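Glyoxalase/bleomycin resistance protein/dioxygenase (Nocardioides sp., PDB 4MYM) is a member of the glyoxalase/bleomycin resistance/dioxygenase superfamily and probably acts as a metal-dependent enzyme or a drug-binding protein, its own substrate being unknown. Local coordinates at residues A[50-55]-A[116-121]; A[124-129]-A[140-145]; A[136-141]-A[148-153]. One frame throughout, in Å; residues are numbered along the deposited sequence.

Contact 1: residues A[50-55]-A[116-121]; sequences TKLGYT and ERLRAR
R121 and K51 meet where two helices run out, the guanidinium of one reaching the backbone carbonyl of the other. The first bond of the R121 side chain heads toward segment 50-55. Its CG stands anti to its own carbonyl carbon (chi1 -63°), and after an extended start the chain bends at chi3, which swings the guanidinium round to K51. NH1 donates to K51 O at 3.1 Å, approaching nearly along the C=O axis, but the bond is bent, with 142° at the hydrogen, and the oxygen sits out of the guanidinium plane by 24°. One face of the same guanidinium has R117 O above it, displaced toward the rim. K51 O lies near the carboxyl-terminal end of helix 41-51, where a positive group would probably be favoured by the helix dipole. G53 follows with positive phi, turning the chain out of the helix. In this vicinal oxygen chelate fold, with its two four-stranded mixed sheets, the carboxyl-terminal ends of helices 41-51 and 108-120 come together here. Beneath the polar bond the buried leucines touch by single methyls: L52 CD2 meets L118 CD2 at 3.7 Å, the two side chains slanting across each other. L118 CD2 also lies 3.8 Å from K51 O. Strand 147-154 lies under this pair, W149 and Y151 packing on L52 and Y151 on L118, while F141 touches both leucines. R121 also packs on V26 of the second subunit.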
loop_
_atom_site.group_PDB
_atom_site.type_symbol
_atom_site.label_atom_id
_atom_site.label_comp_id
_atom_site.label_asym_id
_atom_site.label_seq_id
_atom_site.Cartn_x
_atom_site.Cartn_y
_atom_site.Cartn_z
ATOM N N THR A 50 -1.583 -18.954 0.303
ATOM C CA THR A 50 -2.595 -19.973 -0.036
ATOM C C THR A 50 -3.914 -19.382 -0.543
ATOM O O THR A 50 -4.544 -19.964 -1.427
ATOM C CB THR A 50 -2.887 -20.913 1.143
ATOM O OG1 THR A 50 -3.612 -20.200 2.141
ATOM C CG2 THR A 50 -1.587 -21.465 1.727
ATOM N N LYS A 51 -4.329 -18.233 -0.011
ATOM C CA LYS A 51 -5.612 -17.636 -0.408
ATOM C C LYS A 51 -5.490 -16.727 -1.611
ATOM O O LYS A 51 -6.357 -16.748 -2.488
ATOM C CB LYS A 51 -6.246 -16.843 0.729
ATOM C CG LYS A 51 -6.344 -17.574 2.053
ATOM C CD LYS A 51 -7.305 -18.731 1.988
ATOM C CE LYS A 51 -7.557 -19.325 3.371
ATOM N NZ LYS A 51 -8.081 -18.312 4.319
ATOM N N LEU A 52 -4.438 -15.904 -1.656
ATOM C CA LEU A 52 -4.294 -14.935 -2.744
ATOM C C LEU A 52 -3.213 -15.252 -3.783
ATOM O O LEU A 52 -3.088 -14.515 -4.752
ATOM C CB LEU A 52 -4.061 -13.528 -2.177
ATOM C CG LEU A 52 -5.129 -13.000 -1.229
ATOM C CD1 LEU A 52 -4.811 -11.569 -0.837
ATOM C CD2 LEU A 52 -6.506 -13.100 -1.891
ATOM N N GLY A 53 -2.440 -16.318 -3.578
ATOM C CA GLY A 53 -1.498 -16.812 -4.587
ATOM C C GLY A 53 -0.168 -16.096 -4.691
ATOM O O GLY A 53 0.505 -16.182 -5.727
ATOM N N TYR A 54 0.225 -15.390 -3.630
ATOM C CA TYR A 54 1.531 -14.744 -3.607
ATOM C C TYR A 54 2.604 -15.799 -3.390
ATOM O O TYR A 54 2.341 -16.864 -2.809
ATOM C CB TYR A 54 1.583 -13.639 -2.528
ATOM C CG TYR A 54 0.908 -12.349 -2.953
ATOM C CD1 TYR A 54 -0.439 -12.120 -2.686
ATOM C CD2 TYR A 54 1.614 -11.352 -3.627
ATOM C CE1 TYR A 54 -1.063 -10.952 -3.084
ATOM C CE2 TYR A 54 0.996 -10.186 -4.015
ATOM C CZ TYR A 54 -0.346 -9.990 -3.742
ATOM O OH TYR A 54 -0.969 -8.827 -4.136
ATOM N N THR A 55 3.810 -15.525 -3.881
ATOM C CA THR A 55 4.934 -16.447 -3.705
ATOM C C THR A 55 6.042 -15.770 -2.901
ATOM O O THR A 55 6.447 -14.660 -3.234
ATOM C CB THR A 55 5.500 -16.890 -5.069
ATOM O OG1 THR A 55 4.465 -17.533 -5.816
ATOM C CG2 THR A 55 6.674 -17.863 -4.891
ATOM N N GLU A 116 -16.404 -15.717 -6.474
ATOM C CA GLU A 116 -16.646 -17.149 -6.275
ATOM C C GLU A 116 -15.352 -17.946 -6.050
ATOM O O GLU A 116 -15.317 -18.812 -5.178
ATOM C CB GLU A 116 -17.478 -17.737 -7.431
ATOM C CG GLU A 116 -18.854 -17.101 -7.607
ATOM C CD GLU A 116 -19.794 -17.258 -6.402
ATOM O OE1 GLU A 116 -19.482 -18.025 -5.469
ATOM O OE2 GLU A 116 -20.867 -16.608 -6.391
ATOM N N ARG A 117 -14.278 -17.636 -6.784
ATOM C CA ARG A 117 -13.011 -18.349 -6.613
ATOM C C ARG A 117 -12.424 -18.060 -5.232
ATOM O O ARG A 117 -11.972 -18.966 -4.532
ATOM C CB ARG A 117 -11.985 -17.958 -7.703
ATOM C CG ARG A 117 -12.370 -18.404 -9.109
ATOM C CD ARG A 117 -11.301 -18.108 -10.165
ATOM N NE ARG A 117 -11.706 -18.569 -11.508
ATOM C CZ ARG A 117 -11.349 -19.724 -12.087
ATOM N NH1 ARG A 117 -10.552 -20.600 -11.470
ATOM N NH2 ARG A 117 -11.789 -20.012 -13.311
ATOM N N LEU A 118 -12.453 -16.793 -4.834
ATOM C CA LEU A 118 -11.875 -16.398 -3.546
ATOM C C LEU A 118 -12.697 -16.952 -2.384
ATOM O O LEU A 118 -12.153 -17.456 -1.401
ATOM C CB LEU A 118 -11.770 -14.873 -3.459
ATOM C CG LEU A 118 -10.639 -14.249 -4.291
ATOM C CD1 LEU A 118 -10.755 -12.737 -4.295
ATOM C CD2 LEU A 118 -9.282 -14.660 -3.743
ATOM N N ARG A 119 -14.010 -16.876 -2.518
ATOM C CA ARG A 119 -14.902 -17.377 -1.482
ATOM C C ARG A 119 -14.688 -18.866 -1.275
ATOM O O ARG A 119 -14.672 -19.341 -0.143
ATOM C CB ARG A 119 -16.352 -17.087 -1.861
ATOM C CG ARG A 119 -17.324 -17.394 -0.752
ATOM C CD ARG A 119 -18.615 -16.636 -0.967
ATOM N NE ARG A 119 -19.749 -17.378 -0.427
ATOM C CZ ARG A 119 -20.738 -17.908 -1.147
ATOM N NH1 ARG A 119 -20.776 -17.794 -2.474
ATOM N NH2 ARG A 119 -21.711 -18.558 -0.523
ATOM N N ALA A 120 -14.481 -19.588 -2.373
ATOM C CA ALA A 120 -14.174 -21.026 -2.326
ATOM C C ALA A 120 -12.860 -21.331 -1.600
ATOM O O ALA A 120 -12.684 -22.426 -1.058
ATOM C CB ALA A 120 -14.150 -21.601 -3.746
ATOM N N ARG A 121 -11.938 -20.372 -1.570
ATOM C CA ARG A 121 -10.681 -20.559 -0.845
ATOM C C ARG A 121 -10.743 -20.081 0.599
ATOM O O ARG A 121 -9.734 -20.114 1.293
ATOM C CB ARG A 121 -9.525 -19.853 -1.562
ATOM C CG ARG A 121 -9.236 -20.394 -2.949
ATOM C CD ARG A 121 -7.923 -19.853 -3.510
ATOM N NE ARG A 121 -7.984 -19.750 -4.972
ATOM C CZ ARG A 121 -7.955 -18.617 -5.681
ATOM N NH1 ARG A 121 -7.822 -17.425 -5.091
ATOM N NH2 ARG A 121 -8.031 -18.677 -7.011
#

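Contact 2: residues A[124-129]-A[140-145]; sequences EFYSPP and YFPGPC
Y126 N donates to Y140 O at 2.9 Å, the one direct hydrogen bond between the segments, nearly straight at 160° although the donor is tilted from the carbonyl plane. It ties the loop that follows helix 108-120 to strand 136-142 in the four-stranded mixed sheet 99-104, 147-154, 136-142, 130-132 of this vicinal oxygen chelate fold. On one side of this bond the edge of F141 is turned to the face of F125 in an offset edge-to-face pair, planes at 71°, with F125 CE2 3.5 Å from F141 CD2. The two side chains run alongside each other in the same direction, and F141 CB also lies over a face of the F125 ring. Y126 slants across P142: its CE2 is 3.5 Å from P142 CD, and its OH lies near P142 CB. The torsion of Y126, with CG anti to the carbonyl carbon (chi1 -68°), carries the ring along the strand so that CD2 also packs on Y140 CB.

Further out, L118 and Y115 of helix 108-120 back F125, R97 touches both Y126 and P142, and P88 of the second subunit packs on Y126. Two waters complete the join. Water 2 donates to S127 O and accepts from Y140 N, bridging the backbones just past the direct bond. At the other end, water 1 accepts from E124 N at 3.1 Å and donates to P142 O at 2.9 Å.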
loop_
_atom_site.group_PDB
_atom_site.type_symbol
_atom_site.label_atom_id
_atom_site.label_comp_id
_atom_site.label_asym_id
_atom_site.label_seq_id
_atom_site.Cartn_x
_atom_site.Cartn_y
_atom_site.Cartn_z
ATOM N N GLU A 124 -13.465 -14.199 3.192
ATOM C CA GLU A 124 -14.751 -13.752 3.732
ATOM C C GLU A 124 -14.992 -12.333 3.302
ATOM O O GLU A 124 -14.202 -11.446 3.611
ATOM C CB GLU A 124 -14.738 -13.822 5.259
ATOM C CG GLU A 124 -14.465 -15.214 5.786
ATOM C CD GLU A 124 -14.555 -15.310 7.300
ATOM O OE1 GLU A 124 -14.894 -14.300 7.949
ATOM O OE2 GLU A 124 -14.317 -16.414 7.838
ATOM N N PHE A 125 -16.091 -12.104 2.601
ATOM C CA PHE A 125 -16.367 -10.806 2.040
ATOM C C PHE A 125 -17.354 -10.035 2.894
ATOM O O PHE A 125 -18.236 -10.629 3.523
ATOM C CB PHE A 125 -16.932 -10.975 0.637
ATOM C CG PHE A 125 -15.919 -11.428 -0.357
ATOM C CD1 PHE A 125 -15.690 -12.778 -0.578
ATOM C CD2 PHE A 125 -15.174 -10.491 -1.066
ATOM C CE1 PHE A 125 -14.731 -13.188 -1.490
ATOM C CE2 PHE A 125 -14.230 -10.899 -1.989
ATOM C CZ PHE A 125 -14.009 -12.242 -2.201
ATOM N N TYR A 126 -17.227 -8.714 2.899
ATOM C CA TYR A 126 -18.193 -7.885 3.620
ATOM C C TYR A 126 -19.588 -7.899 2.999
ATOM O O TYR A 126 -20.571 -7.683 3.698
ATOM C CB TYR A 126 -17.697 -6.459 3.715
ATOM C CG TYR A 126 -16.487 -6.325 4.605
ATOM C CD1 TYR A 126 -16.624 -6.309 5.996
ATOM C CD2 TYR A 126 -15.212 -6.225 4.071
ATOM C CE1 TYR A 126 -15.526 -6.181 6.826
ATOM C CE2 TYR A 126 -14.103 -6.085 4.891
ATOM C CZ TYR A 126 -14.272 -6.053 6.273
ATOM O OH TYR A 126 -13.190 -5.922 7.110
ATOM N N SER A 127 -19.658 -8.113 1.685
ATOM C CA SER A 127 -20.925 -8.196 0.953
ATOM C C SER A 127 -20.657 -8.936 -0.336
ATOM O O SER A 127 -19.502 -8.957 -0.799
ATOM C CB SER A 127 -21.460 -6.818 0.550
ATOM O OG SER A 127 -21.442 -5.908 1.620
ATOM N N PRO A 128 -21.711 -9.528 -0.939
ATOM C CA PRO A 128 -21.517 -10.041 -2.296
ATOM C C PRO A 128 -21.258 -8.913 -3.268
ATOM O O PRO A 128 -21.478 -7.743 -2.937
ATOM C CB PRO A 128 -22.874 -10.705 -2.631
ATOM C CG PRO A 128 -23.494 -10.988 -1.305
ATOM C CD PRO A 128 -23.056 -9.842 -0.424
ATOM N N PRO A 129 -20.845 -9.256 -4.507
ATOM C CA PRO A 129 -20.633 -8.256 -5.532
ATOM C C PRO A 129 -21.792 -7.273 -5.622
ATOM O O PRO A 129 -22.954 -7.678 -5.509
ATOM C CB PRO A 129 -20.530 -9.093 -6.812
ATOM C CG PRO A 129 -19.944 -10.381 -6.361
ATOM C CD PRO A 129 -20.503 -10.612 -4.973
ATOM N N TYR A 140 -15.216 -6.434 -1.314
ATOM C CA TYR A 140 -14.304 -6.061 -0.219
ATOM C C TYR A 140 -14.112 -7.240 0.745
ATOM O O TYR A 140 -15.070 -7.958 1.036
ATOM C CB TYR A 140 -14.876 -4.854 0.519
ATOM C CG TYR A 140 -15.050 -3.638 -0.348
ATOM C CD1 TYR A 140 -13.989 -2.782 -0.590
ATOM C CD2 TYR A 140 -16.277 -3.341 -0.932
ATOM C CE1 TYR A 140 -14.141 -1.664 -1.388
ATOM C CE2 TYR A 140 -16.442 -2.227 -1.724
ATOM C CZ TYR A 140 -15.370 -1.402 -1.962
ATOM O OH TYR A 140 -15.528 -0.316 -2.762
ATOM N N PHE A 141 -12.876 -7.462 1.208
ATOM C CA PHE A 141 -12.563 -8.474 2.198
ATOM C C PHE A 141 -11.415 -8.040 3.113
ATOM O O PHE A 141 -10.485 -7.368 2.652
ATOM C CB PHE A 141 -12.270 -9.858 1.576
ATOM C CG PHE A 141 -11.089 -9.904 0.631
ATOM C CD1 PHE A 141 -9.842 -10.338 1.072
ATOM C CD2 PHE A 141 -11.242 -9.591 -0.709
ATOM C CE1 PHE A 141 -8.769 -10.427 0.202
ATOM C CE2 PHE A 141 -10.171 -9.682 -1.589
ATOM C CZ PHE A 141 -8.937 -10.100 -1.134
ATOM N N PRO A 142 -11.493 -8.401 4.410
ATOM C CA PRO A 142 -10.399 -8.146 5.339
ATOM C C PRO A 142 -9.219 -9.094 5.136
ATOM O O PRO A 142 -9.398 -10.257 4.764
ATOM C CB PRO A 142 -11.035 -8.417 6.706
ATOM C CG PRO A 142 -12.030 -9.492 6.433
ATOM C CD PRO A 142 -12.550 -9.229 5.042
ATOM N N GLY A 143 -8.013 -8.584 5.354
ATOM C CA GLY A 143 -6.834 -9.435 5.479
ATOM C C GLY A 143 -6.398 -9.456 6.941
ATOM O O GLY A 143 -6.995 -8.777 7.773
ATOM N N PRO A 144 -5.361 -10.239 7.258
ATOM C CA PRO A 144 -4.920 -10.442 8.640
ATOM C C PRO A 144 -4.036 -9.319 9.240
ATOM O O PRO A 144 -3.642 -9.420 10.406
ATOM C CB PRO A 144 -4.137 -11.758 8.566
ATOM C CG PRO A 144 -3.661 -11.861 7.146
ATOM C CD PRO A 144 -4.669 -11.130 6.301
ATOM N N CYS A 145 -3.727 -8.276 8.474
ATOM C CA CYS A 145 -2.861 -7.202 8.966
ATOM C C CYS A 145 -3.585 -5.864 9.096
ATOM O O CYS A 145 -2.985 -4.791 8.898
ATOM C CB CYS A 145 -1.643 -7.067 8.044
ATOM S SG CYS A 145 -0.566 -8.511 8.067
HETATM O O HOH W 1 -11.088 -12.587 4.270
HETATM O O HOH W 2 -17.927 -6.779 -0.658
#

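Contact 3: residues A[136-141]-A[148-153]; sequences ARCIYF and FWEYFA
W149 N donates to F141 O at 2.7 Å, nearly straight at 173°, and F148 CA brings a C-H to the same F141 O at 3.2 Å. F141-W149 and I139-Y151 are hydrogen-bonded pairs of an antiparallel β-hairpin, and between them Y140 and E150 form a non-hydrogen-bonded pair. There E150 OE2 takes a weak hydrogen bond from Y140 OH at 2.7 Å, while OE1 of E150 is hydrogen-bonded to a bound bis-tris molecule, probably from the crystallisation liquor. The tyrosine and the glutamate lie alongside each other, pointing the same way, with ring and carboxylate planes 37° apart. E150 CG is anti to the backbone N (chi1 177°) and the chain runs on extended, which brings CG to 3.2 Å from Y140 CE1 and the carboxylate beside the phenol oxygen. On the same face as Y140, C138 SG packs on F152 CB at 3.7 Å, and Y140 CD1 meets the edge of the F148 ring.

The opposite face is an aromatic cluster. W149 CB sits over the F141 ring, 3.5 Å from its centroid, while the indole five-membered ring is nearly parallel to F141 but slid so far that they barely overlap. Y151 CE1 comes to the F141 edge in its plane, and Y151 CB packs on I139 CG1. Helix 108-120 lies against this face through I111 and L118, and Y54, just past helix 41-51, packs on W149. R137 joins helix 108-120 by a salt bridge to D112, and strand 99-104 flanks strand 147-154 on its other side.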
loop_
_atom_site.group_PDB
_atom_site.type_symbol
_atom_site.label_atom_id
_atom_site.label_comp_id
_atom_site.label_asym_id
_atom_site.label_seq_id
_atom_site.Cartn_x
_atom_site.Cartn_y
_atom_site.Cartn_z
ATOM N N ALA A 136 -18.501 1.727 -10.181
ATOM C CA ALA A 136 -17.719 0.496 -10.158
ATOM C C ALA A 136 -18.494 -0.632 -9.522
ATOM O O ALA A 136 -19.335 -0.408 -8.640
ATOM C CB ALA A 136 -16.405 0.711 -9.411
ATOM N N ARG A 137 -18.195 -1.857 -9.968
ATOM C CA ARG A 137 -18.661 -3.057 -9.334
ATOM C C ARG A 137 -17.506 -3.561 -8.469
ATOM O O ARG A 137 -16.396 -3.767 -8.977
ATOM C CB ARG A 137 -19.077 -4.095 -10.382
ATOM C CG ARG A 137 -19.562 -5.409 -9.803
ATOM C CD ARG A 137 -20.335 -6.220 -10.838
ATOM N NE ARG A 137 -21.052 -7.347 -10.260
ATOM C CZ ARG A 137 -22.284 -7.296 -9.745
ATOM N NH1 ARG A 137 -22.964 -6.164 -9.696
ATOM N NH2 ARG A 137 -22.844 -8.405 -9.262
ATOM N N CYS A 138 -17.768 -3.716 -7.168
ATOM C CA CYS A 138 -16.721 -3.969 -6.172
ATOM C C CYS A 138 -17.018 -5.097 -5.222
ATOM O O CYS A 138 -18.187 -5.403 -4.929
ATOM C CB CYS A 138 -16.485 -2.724 -5.314
ATOM S SG CYS A 138 -16.215 -1.231 -6.257
ATOM N N ILE A 139 -15.940 -5.698 -4.720
ATOM C CA ILE A 139 -16.012 -6.611 -3.595
ATOM C C ILE A 139 -14.917 -6.232 -2.593
ATOM O O ILE A 139 -13.844 -5.741 -2.975
ATOM C CB ILE A 139 -15.888 -8.086 -4.018
ATOM C CG1 ILE A 139 -14.632 -8.321 -4.869
ATOM C CG2 ILE A 139 -17.156 -8.494 -4.780
ATOM C CD1 ILE A 139 -14.488 -9.736 -5.388
ATOM N N TYR A 140 -15.216 -6.434 -1.314
ATOM C CA TYR A 140 -14.304 -6.061 -0.219
ATOM C C TYR A 140 -14.112 -7.240 0.745
ATOM O O TYR A 140 -15.070 -7.958 1.036
ATOM C CB TYR A 140 -14.876 -4.854 0.519
ATOM C CG TYR A 140 -15.050 -3.638 -0.348
ATOM C CD1 TYR A 140 -13.989 -2.782 -0.590
ATOM C CD2 TYR A 140 -16.277 -3.341 -0.932
ATOM C CE1 TYR A 140 -14.141 -1.664 -1.388
ATOM C CE2 TYR A 140 -16.442 -2.227 -1.724
ATOM C CZ TYR A 140 -15.370 -1.402 -1.962
ATOM O OH TYR A 140 -15.528 -0.316 -2.762
ATOM N N PHE A 141 -12.876 -7.462 1.208
ATOM C CA PHE A 141 -12.563 -8.474 2.198
ATOM C C PHE A 141 -11.415 -8.040 3.113
ATOM O O PHE A 141 -10.485 -7.368 2.652
ATOM C CB PHE A 141 -12.270 -9.858 1.576
ATOM C CG PHE A 141 -11.089 -9.904 0.631
ATOM C CD1 PHE A 141 -9.842 -10.338 1.072
ATOM C CD2 PHE A 141 -11.242 -9.591 -0.709
ATOM C CE1 PHE A 141 -8.769 -10.427 0.202
ATOM C CE2 PHE A 141 -10.171 -9.682 -1.589
ATOM C CZ PHE A 141 -8.937 -10.100 -1.134
ATOM N N PHE A 148 -7.972 -4.012 4.491
ATOM C CA PHE A 148 -8.929 -4.688 3.622
ATOM C C PHE A 148 -8.538 -4.529 2.170
ATOM O O PHE A 148 -7.804 -3.604 1.802
ATOM C CB PHE A 148 -10.380 -4.246 3.864
ATOM C CG PHE A 148 -10.700 -2.817 3.516
ATOM C CD1 PHE A 148 -10.192 -1.749 4.260
ATOM C CD2 PHE A 148 -11.604 -2.532 2.502
ATOM C CE1 PHE A 148 -10.546 -0.440 3.959
ATOM C CE2 PHE A 148 -11.947 -1.231 2.192
ATOM C CZ PHE A 148 -11.435 -0.183 2.928
ATOM N N TRP A 149 -9.050 -5.451 1.370
ATOM C CA TRP A 149 -8.828 -5.517 -0.072
ATOM C C TRP A 149 -10.102 -5.188 -0.826
ATOM O O TRP A 149 -11.212 -5.545 -0.397
ATOM C CB TRP A 149 -8.379 -6.923 -0.456
ATOM C CG TRP A 149 -7.003 -7.295 0.048
ATOM C CD1 TRP A 149 -6.633 -7.540 1.342
ATOM C CD2 TRP A 149 -5.825 -7.487 -0.744
ATOM N NE1 TRP A 149 -5.295 -7.861 1.406
ATOM C CE2 TRP A 149 -4.774 -7.832 0.140
ATOM C CE3 TRP A 149 -5.555 -7.395 -2.115
ATOM C CZ2 TRP A 149 -3.466 -8.088 -0.311
ATOM C CZ3 TRP A 149 -4.273 -7.638 -2.557
ATOM C CH2 TRP A 149 -3.240 -7.981 -1.657
ATOM N N GLU A 150 -9.932 -4.483 -1.937
ATOM C CA GLU A 150 -10.995 -4.170 -2.852
ATOM C C GLU A 150 -10.585 -4.708 -4.223
ATOM O O GLU A 150 -9.465 -4.480 -4.669
ATOM C CB GLU A 150 -11.201 -2.673 -2.943
ATOM C CG GLU A 150 -12.266 -2.252 -3.961
ATOM C CD GLU A 150 -12.211 -0.793 -4.316
ATOM O OE1 GLU A 150 -11.140 -0.322 -4.765
ATOM O OE2 GLU A 150 -13.237 -0.105 -4.188
ATOM N N TYR A 151 -11.470 -5.473 -4.852
ATOM C CA TYR A 151 -11.360 -5.767 -6.277
ATOM C C TYR A 151 -12.472 -4.946 -6.894
ATOM O O TYR A 151 -13.605 -4.951 -6.396
ATOM C CB TYR A 151 -11.565 -7.255 -6.583
ATOM C CG TYR A 151 -10.442 -8.205 -6.246
ATOM C CD1 TYR A 151 -9.593 -7.996 -5.159
ATOM C CD2 TYR A 151 -10.260 -9.370 -6.989
ATOM C CE1 TYR A 151 -8.582 -8.885 -4.854
ATOM C CE2 TYR A 151 -9.257 -10.267 -6.677
ATOM C CZ TYR A 151 -8.415 -10.016 -5.610
ATOM O OH TYR A 151 -7.428 -10.922 -5.295
ATOM N N PHE A 152 -12.161 -4.186 -7.940
ATOM C CA PHE A 152 -13.135 -3.307 -8.553
ATOM C C PHE A 152 -12.966 -3.325 -10.067
ATOM O O PHE A 152 -11.876 -3.612 -10.571
ATOM C CB PHE A 152 -13.063 -1.871 -8.022
ATOM C CG PHE A 152 -11.857 -1.083 -8.488
ATOM C CD1 PHE A 152 -10.615 -1.247 -7.877
ATOM C CD2 PHE A 152 -11.971 -0.157 -9.509
ATOM C CE1 PHE A 152 -9.505 -0.528 -8.306
ATOM C CE2 PHE A 152 -10.858 0.557 -9.941
ATOM C CZ PHE A 152 -9.636 0.382 -9.331
ATOM N N ALA A 153 -14.065 -3.050 -10.761
ATOM C CA ALA A 153 -14.051 -2.838 -12.205
ATOM C C ALA A 153 -15.081 -1.772 -12.575
ATOM O O ALA A 153 -16.178 -1.711 -12.004
ATOM C CB ALA A 153 -14.302 -4.141 -12.933
#

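The three contacts meet round F141. Contacts 2 and 3 share Y140 and F141 on strand 136-142 and have centres 9 Å apart; the loop of contact 2 lies along one edge of the strand and the hairpin partner of contact 3 along the other. Contact 1 sits at the helix ends over this sheet, its centre 12 Å from that of contact 2 and 15 Å from that of contact 3: L118 CB reaches F125 CZ at 3.7 Å, and L52 CD1 reaches W149 CZ2 at 3.8 Å. The bound bis-tris lies on the sheet face that carries Y140 and E150, away from these helices, and may mark a pocket. All three contacts also touch the second subunit.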